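PDB 5J3U: protein Kinase A from Toxoplasma gondii, which binds cyclic AMP in two domains and probably serves as a regulatory chain that inhibits the catalytic subunit of the kinase. Local coordinates for residues A[134-138]-A[181-185]; A[187-191]-A[202-206]. All coordinates share one frame; numbering follows the deposited sequence.

How the interactions relate
Two contacts in the second half of the chain illustrate how long-range and local pairings share one domain. Helix 116-138 follows the strands of the first cyclic nucleotide-binding domain; its last residues open interaction 1, which closes a loop of 42 residues when strand 179-183 of the second domain comes back against them. The chain turns a corner at 184 and 185 and enters strand 187-192, where interaction 2 begins, closing a much shorter loop on strand 201-206 as a hairpin. The contacts are therefore in series, neither nested nor crossed. They adjoin in space, with V183 packing on Y206, so strand 179-183 lies between the end of the connecting helix and the hairpin beside the nucleotide.

Interaction 1 of 2, residues A[134-138]-A[181-185]; sequences YDSFL and YIVEE
F137 and E184 form the centre of a contact in which the last turn of a helix meets a strand at nearly a right angle. Apolar packing comes first. F137 holds CG anti to its backbone N (chi1 166°), which directs the ring at the strand, where CZ meets I182 CG2 at 3.6 Å. The other branch of I182 serves L138: its CD1 lies 3.9 Å from L138 CD2.

The ring of F137 makes a second kind of contact, a CH-pi interaction. E184 CG sits over one face, 4.2 Å from the ring centroid and offset toward the rim. At the edge of the same ring, near its plane, F137 CZ approaches V183 O at 3.5 Å, so the phenyl group is met on a face and along its rim.

Polar groups flank this core. E184 OE2 stands 3.9 Å from Y134 CE1, in the plane of the tyrosine ring and at its edge. The carboxylate is held from outside the pair: OE1 forms a salt bridge to R130, one turn before Y134 on its helix, and T161 OG1 is hydrogen-bonded to both E184 OE2 and Y134 OH.

Opposite K234 the chain takes an extra residue, E184 with E185, a classic beta bulge. The C-terminal turn of the connecting helix, flanked by helix 149-157, packs on the beta barrel of the second domain, as in the helical subdomain of cyclic nucleotide-binding domains.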
# COMPACT_ATOMS: atom_id res chain seq x y z
N TYR A 134 5.45 6.26 -9.78
CA TYR A 134 6.24 5.91 -8.57
C TYR A 134 7.65 5.46 -8.98
O TYR A 134 8.64 5.90 -8.38
CB TYR A 134 5.62 4.81 -7.72
CG TYR A 134 4.49 5.21 -6.82
CD1 TYR A 134 4.55 6.35 -6.01
CD2 TYR A 134 3.36 4.37 -6.72
CE1 TYR A 134 3.50 6.67 -5.15
CE2 TYR A 134 2.31 4.66 -5.85
CZ TYR A 134 2.38 5.79 -5.07
OH TYR A 134 1.32 6.05 -4.23
N ASP A 135 7.74 4.65 -10.02
CA ASP A 135 9.04 4.24 -10.48
C ASP A 135 9.96 5.40 -10.90
O ASP A 135 11.13 5.43 -10.56
CB ASP A 135 8.92 3.26 -11.59
CG ASP A 135 10.20 2.48 -11.80
OD1 ASP A 135 10.80 1.97 -10.78
OD2 ASP A 135 10.56 2.39 -12.97
N SER A 136 9.38 6.35 -11.65
CA SER A 136 10.04 7.56 -12.05
C SER A 136 10.49 8.39 -10.90
O SER A 136 11.68 8.80 -10.84
CB SER A 136 9.13 8.34 -12.96
OG SER A 136 9.78 9.50 -13.34
N PHE A 137 9.62 8.53 -9.91
CA PHE A 137 9.88 9.33 -8.71
C PHE A 137 11.05 8.72 -7.97
O PHE A 137 11.98 9.43 -7.65
CB PHE A 137 8.64 9.39 -7.87
CG PHE A 137 8.85 9.90 -6.47
CD1 PHE A 137 9.28 11.19 -6.27
CD2 PHE A 137 8.57 9.08 -5.39
CE1 PHE A 137 9.46 11.69 -4.97
CE2 PHE A 137 8.72 9.56 -4.09
CZ PHE A 137 9.17 10.85 -3.90
N LEU A 138 11.01 7.44 -7.73
CA LEU A 138 12.04 6.79 -6.86
C LEU A 138 13.40 6.85 -7.51
O LEU A 138 14.45 6.82 -6.87
CB LEU A 138 11.69 5.33 -6.57
CG LEU A 138 10.46 5.04 -5.72
CD1 LEU A 138 10.36 3.57 -5.40
CD2 LEU A 138 10.48 5.84 -4.41
N TYR A 181 8.13 7.50 5.07
CA TYR A 181 7.62 8.51 4.18
C TYR A 181 8.69 9.16 3.28
O TYR A 181 9.85 9.33 3.67
CB TYR A 181 6.97 9.63 5.01
CG TYR A 181 5.80 9.22 5.84
CD1 TYR A 181 4.52 9.17 5.31
CD2 TYR A 181 5.97 8.87 7.18
CE1 TYR A 181 3.43 8.80 6.11
CE2 TYR A 181 4.91 8.48 7.95
CZ TYR A 181 3.65 8.46 7.43
OH TYR A 181 2.57 8.10 8.20
N ILE A 182 8.34 9.42 2.03
CA ILE A 182 9.14 10.21 1.13
C ILE A 182 8.22 11.32 0.56
O ILE A 182 7.08 11.06 0.12
CB ILE A 182 9.71 9.39 -0.02
CG1 ILE A 182 10.25 8.02 0.47
CG2 ILE A 182 10.75 10.24 -0.70
CD1 ILE A 182 10.62 7.07 -0.68
N VAL A 183 8.68 12.56 0.59
CA VAL A 183 7.88 13.64 0.15
C VAL A 183 7.90 13.60 -1.39
O VAL A 183 8.97 13.72 -1.99
CB VAL A 183 8.44 15.01 0.60
CG1 VAL A 183 7.61 16.13 0.05
CG2 VAL A 183 8.50 15.14 2.14
N GLU A 184 6.75 13.49 -1.98
CA GLU A 184 6.63 13.54 -3.47
C GLU A 184 6.62 14.99 -3.98
O GLU A 184 7.26 15.31 -4.98
CB GLU A 184 5.34 12.87 -3.93
CG GLU A 184 5.22 11.41 -3.57
CD GLU A 184 3.91 10.75 -4.05
OE1 GLU A 184 3.61 10.92 -5.29
OE2 GLU A 184 3.22 10.06 -3.22
N GLU A 185 5.83 15.83 -3.32
CA GLU A 185 5.70 17.26 -3.62
C GLU A 185 5.28 17.98 -2.34
O GLU A 185 4.68 17.36 -1.45
CB GLU A 185 4.62 17.52 -4.68
CG GLU A 185 4.84 16.91 -6.05
CD GLU A 185 3.85 17.51 -7.08
OE1 GLU A 185 4.12 18.60 -7.61
OE2 GLU A 185 2.83 16.87 -7.34

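Interaction 2 of 2, residues A[187-191]-A[202-206]; sequences SAVAT and EVKKY. With CMP (adenosine-3',5'-cyclic-monophosphate), chain B.
Y206 and V203 share nearly the same first torsion, with Y206 CG and V203 CG1 each anti to the carbonyl carbon (chi1 -70° and -63°), but different branches make their contacts. The ring on Y206 CG passes A188 CB to A190 CB and on to the nucleotide. V203 uses its other branch, CG2, set between the backbone N and carbonyl carbon, beside the A190 methyl and facing the base.

The strands are antiparallel, with A188-Y206 and A190-K204 as hydrogen-bonded pairs. Y206 N reaches A188 O at 2.7 Å, and A190 N reaches K204 O at 2.9 Å. Y206 O accepts a longer bond, 3.3 Å from A188 N, which arrives from above the carbonyl plane. Toward the hairpin end the register slips: two residues, V203 and K204, stand opposite the single A190, a classic bulge. There A190 O takes a nearly straight bond (176°) of 2.8 Å from V203 N and a weak one from K204 N. On the face bearing V189, E202 and K205 form a salt bridge within their own strand.

A190, V203 and Y206 line the pocket. A190 CB lies 3.7 Å from C8 of the nucleotide and V203 CG2 lies 3.7 Å from N7, while Y206 OH comes to 3.1 Å from C8. E214 and R223 are among the hydrogen-bonding partners of the ligand elsewhere. The hairpin thus meets the base through two methyl groups and the phenol oxygen, which also borders C1' of the ribose. Its place near C8 is consistent with a C-H...O attraction, so this wall would contribute shape more than strong polar bonds.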
# COMPACT_ATOMS: atom_id res chain seq x y z
N SER A 187 5.97 20.32 1.17
CA SER A 187 6.94 20.63 2.16
C SER A 187 6.45 20.22 3.54
O SER A 187 5.25 20.13 3.78
CB SER A 187 7.21 22.15 2.14
OG SER A 187 8.27 22.54 3.00
N ALA A 188 7.38 20.02 4.44
CA ALA A 188 7.08 19.67 5.86
C ALA A 188 8.18 20.14 6.71
O ALA A 188 9.27 20.47 6.22
CB ALA A 188 6.89 18.16 6.03
N VAL A 189 7.90 20.21 8.02
CA VAL A 189 8.88 20.52 9.01
C VAL A 189 8.88 19.46 10.13
O VAL A 189 7.83 18.96 10.49
CB VAL A 189 8.67 21.93 9.63
CG1 VAL A 189 8.83 22.97 8.50
CG2 VAL A 189 7.29 22.05 10.27
N ALA A 190 10.06 19.13 10.59
CA ALA A 190 10.23 18.28 11.78
C ALA A 190 10.44 19.21 12.97
O ALA A 190 11.33 20.10 12.92
CB ALA A 190 11.43 17.40 11.61
N THR A 191 9.71 18.93 14.04
CA THR A 191 9.93 19.64 15.32
C THR A 191 10.12 18.58 16.36
O THR A 191 9.48 17.51 16.30
CB THR A 191 8.76 20.58 15.65
OG1 THR A 191 7.58 19.86 16.03
CG2 THR A 191 8.39 21.44 14.48
N GLU A 202 11.81 23.57 15.95
CA GLU A 202 12.02 23.13 14.58
C GLU A 202 13.43 22.64 14.43
O GLU A 202 14.34 23.31 14.86
CB GLU A 202 11.72 24.23 13.57
CG GLU A 202 12.01 23.75 12.15
CD GLU A 202 11.82 24.85 11.13
OE1 GLU A 202 10.80 25.59 11.22
OE2 GLU A 202 12.71 24.95 10.26
N VAL A 203 13.60 21.47 13.82
CA VAL A 203 14.89 20.82 13.64
C VAL A 203 15.21 20.44 12.18
O VAL A 203 16.36 20.07 11.88
CB VAL A 203 15.06 19.58 14.54
CG1 VAL A 203 15.04 20.01 16.00
CG2 VAL A 203 13.99 18.53 14.33
N LYS A 204 14.24 20.53 11.28
CA LYS A 204 14.54 20.21 9.85
C LYS A 204 13.40 20.68 9.02
O LYS A 204 12.26 20.70 9.47
CB LYS A 204 14.75 18.71 9.65
CG LYS A 204 15.30 18.37 8.28
CD LYS A 204 15.97 17.03 8.36
CE LYS A 204 16.45 16.56 7.01
NZ LYS A 204 17.78 17.13 6.71
N LYS A 205 13.69 21.07 7.76
CA LYS A 205 12.68 21.46 6.81
C LYS A 205 12.79 20.46 5.67
O LYS A 205 13.91 20.13 5.30
CB LYS A 205 12.98 22.86 6.24
CG LYS A 205 13.18 23.96 7.28
CD LYS A 205 13.69 25.28 6.64
CE LYS A 205 13.70 26.46 7.63
NZ LYS A 205 12.32 26.87 8.06
N TYR A 206 11.68 19.92 5.20
CA TYR A 206 11.70 18.91 4.13
C TYR A 206 11.16 19.52 2.86
O TYR A 206 10.28 20.34 2.90
CB TYR A 206 10.82 17.70 4.47
CG TYR A 206 11.41 16.89 5.58
CD1 TYR A 206 12.62 16.26 5.44
CD2 TYR A 206 10.78 16.83 6.82
CE1 TYR A 206 13.18 15.54 6.46
CE2 TYR A 206 11.31 16.04 7.85
CZ TYR A 206 12.49 15.43 7.68
OH TYR A 206 13.07 14.72 8.69
P CMP B . 10.96 8.84 13.26
O1P CMP B . 10.43 7.56 12.74
O2P CMP B . 11.54 8.86 14.68
O5' CMP B . 9.78 9.92 13.16
C5' CMP B . 10.14 11.30 13.36
C4' CMP B . 11.12 11.60 12.22
O4' CMP B . 11.67 12.92 12.21
C3' CMP B . 12.38 10.77 12.39
O3' CMP B . 12.05 9.39 12.19
C2' CMP B . 13.33 11.39 11.40
O2' CMP B . 13.05 10.95 10.04
C1' CMP B . 12.86 12.84 11.47
N9 CMP B . 13.82 13.70 12.10
C8 CMP B . 14.17 14.90 11.58
N7 CMP B . 15.07 15.53 12.42
C5 CMP B . 15.25 14.74 13.50
C6 CMP B . 16.06 14.78 14.75
N6 CMP B . 16.87 15.85 15.05
N1 CMP B . 15.95 13.72 15.56
C2 CMP B . 15.14 12.64 15.35
N3 CMP B . 14.39 12.54 14.21
C4 CMP B . 14.43 13.52 13.28